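Local coordinates for peptidoglycan-N-acetylglucosamine deacetylase BC_1974 (Bacillus cereus, PDB 5N1P), which catalyses the zinc-dependent removal of acetyl groups from N-acetylglucosamine residues in peptidoglycan, releasing acetate, at residues 4-9 against 175-180. Sequence-based numbering, arbitrary orientation.
Sequences AYLTFD and AILKGL. With 8GK (~{N}-oxidanylnaphthalene-1-carboxamide), chain E.
Leu6 reaches out of strand 4-9 with its isobutyl fork spread against helix 175-180, and each prong meets one of two consecutive helix residues. CD1 comes up against CD2 of Leu177 at 3.8 Å, while CD2 lies 4.1 Å from CG2 of Ile176, so the branched end of Leu6 fits as a bump into the shallow hollow between these two side chains. On the Ile176 side the touching group is the gamma methyl: CG1 stands beside the backbone N (chi1 -71°), and the methyl CG2, anti to that nitrogen, meets the strand. The side chains of Leu6 and Leu177 cross at a slant, and it is the CD2 tip of Leu177 that closes the other flank of Leu6.

Two residues back along the strand, the small Ala4 leaves a dip for the longer Leu180. The CD1 methyl of Leu180 stops 4.0 Å from Ala4 CB; it continues the chain away from CA (chi2 179°), about halfway across to Ala4. The axes of the two segments come within 11.1 Å and run nearly antiparallel, at 171°. Every touching residue is buried, and the interface is wholly apolar. Phe187 of strand 185-187 borders Ala4, Leu177 and Leu180, while helix 138-152 backs Ile176 and Leu180.

At the C-terminal end of the strand, away from the helix, Asp9, the probable proton acceptor, forms a salt bridge with Arg97 and places OD2 2.8 Å from the hydroxamate O14 of the bound inhibitor. Helix 167-182 packs on the outer face of the curled sheet, linking parallel strands 157-163 and 185-187 in a beta-alpha-beta crossover over strand 2-9, as in the distorted (beta/alpha) barrel of CE4 deacetylases.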
# COMPACT_ATOMS: atom_id res chain seq x y z
N ALA A 4 10.90 -3.90 7.01
CA ALA A 4 9.55 -4.31 6.66
C ALA A 4 8.77 -3.11 6.18
O ALA A 4 8.73 -2.08 6.86
CB ALA A 4 8.85 -4.96 7.86
N TYR A 5 8.16 -3.24 5.01
CA TYR A 5 7.33 -2.18 4.45
C TYR A 5 5.87 -2.56 4.54
O TYR A 5 5.35 -3.32 3.71
CB TYR A 5 7.71 -1.91 2.99
CG TYR A 5 9.12 -1.42 2.81
CD1 TYR A 5 9.40 -0.06 2.73
CD2 TYR A 5 10.19 -2.32 2.70
CE1 TYR A 5 10.69 0.40 2.57
CE2 TYR A 5 11.48 -1.87 2.53
CZ TYR A 5 11.72 -0.51 2.46
OH TYR A 5 13.01 -0.05 2.29
N LEU A 6 5.20 -2.07 5.58
CA LEU A 6 3.77 -2.27 5.70
C LEU A 6 3.10 -1.40 4.66
O LEU A 6 3.39 -0.20 4.58
CB LEU A 6 3.26 -1.90 7.08
CG LEU A 6 3.46 -2.87 8.23
CD1 LEU A 6 2.99 -2.24 9.53
CD2 LEU A 6 2.71 -4.17 7.95
N THR A 7 2.21 -1.98 3.86
CA THR A 7 1.48 -1.18 2.88
C THR A 7 -0.02 -1.40 3.03
O THR A 7 -0.48 -2.53 3.27
CB THR A 7 1.91 -1.48 1.41
OG1 THR A 7 1.46 -2.79 1.00
CG2 THR A 7 3.43 -1.39 1.25
N PHE A 8 -0.78 -0.32 2.90
CA PHE A 8 -2.21 -0.36 3.14
C PHE A 8 -2.94 0.19 1.94
O PHE A 8 -2.76 1.34 1.59
CB PHE A 8 -2.58 0.45 4.39
CG PHE A 8 -1.94 -0.05 5.64
CD1 PHE A 8 -2.50 -1.10 6.33
CD2 PHE A 8 -0.75 0.51 6.09
CE1 PHE A 8 -1.90 -1.60 7.50
CE2 PHE A 8 -0.14 0.02 7.25
CZ PHE A 8 -0.72 -1.04 7.95
N ASP A 9 -3.78 -0.65 1.34
CA ASP A 9 -4.52 -0.32 0.12
C ASP A 9 -5.99 0.03 0.38
O ASP A 9 -6.59 -0.43 1.35
CB ASP A 9 -4.53 -1.52 -0.84
CG ASP A 9 -3.20 -1.77 -1.52
OD1 ASP A 9 -2.23 -1.05 -1.24
OD2 ASP A 9 -3.13 -2.72 -2.35
N ALA A 175 0.23 -6.81 16.64
CA ALA A 175 0.90 -8.12 16.71
C ALA A 175 1.91 -8.31 15.58
O ALA A 175 2.91 -9.01 15.75
CB ALA A 175 -0.12 -9.24 16.69
N ILE A 176 1.63 -7.71 14.43
CA ILE A 176 2.57 -7.78 13.31
C ILE A 176 3.82 -6.98 13.64
O ILE A 176 4.94 -7.44 13.39
CB ILE A 176 1.94 -7.23 12.02
CG1 ILE A 176 0.88 -8.20 11.49
CG2 ILE A 176 3.01 -6.99 10.95
CD1 ILE A 176 0.02 -7.60 10.39
N LEU A 177 3.64 -5.79 14.20
CA LEU A 177 4.76 -4.94 14.56
C LEU A 177 5.65 -5.64 15.59
O LEU A 177 6.87 -5.73 15.40
CB LEU A 177 4.27 -3.59 15.10
CG LEU A 177 3.58 -2.69 14.06
CD1 LEU A 177 2.97 -1.46 14.71
CD2 LEU A 177 4.56 -2.28 12.99
N LYS A 178 5.04 -6.15 16.65
CA LYS A 178 5.76 -6.88 17.69
C LYS A 178 6.50 -8.09 17.12
O LYS A 178 7.69 -8.29 17.39
CB LYS A 178 4.80 -7.32 18.78
CG LYS A 178 5.47 -8.04 19.94
CD LYS A 178 4.45 -8.46 20.99
CE LYS A 178 5.14 -8.98 22.24
NZ LYS A 178 4.16 -9.46 23.25
N GLY A 179 5.79 -8.90 16.34
CA GLY A 179 6.37 -10.09 15.76
C GLY A 179 7.54 -9.83 14.84
O GLY A 179 8.49 -10.61 14.80
N LEU A 180 7.50 -8.73 14.09
CA LEU A 180 8.59 -8.44 13.17
C LEU A 180 9.76 -7.73 13.84
O LEU A 180 10.91 -7.93 13.43
CB LEU A 180 8.08 -7.61 11.98
CG LEU A 180 7.04 -8.34 11.12
CD1 LEU A 180 6.57 -7.45 9.98
CD2 LEU A 180 7.60 -9.64 10.59
C1 8GK E . -5.59 -5.19 -4.48
C2 8GK E . -5.65 -6.64 -4.85
C3 8GK E . -6.89 -7.24 -4.97
C4 8GK E . -6.98 -8.58 -5.34
C5 8GK E . -5.82 -9.32 -5.59
C6 8GK E . -4.58 -8.71 -5.46
C7 8GK E . -4.49 -7.37 -5.10
C8 8GK E . -8.23 -9.16 -5.45
C9 8GK E . -9.39 -8.43 -5.21
C10 8GK E . -9.30 -7.09 -4.84
C11 8GK E . -8.05 -6.50 -4.73
O12 8GK E . -6.01 -4.40 -5.30
N13 8GK E . -5.14 -4.79 -3.29
O14 8GK E . -5.73 -3.65 -2.74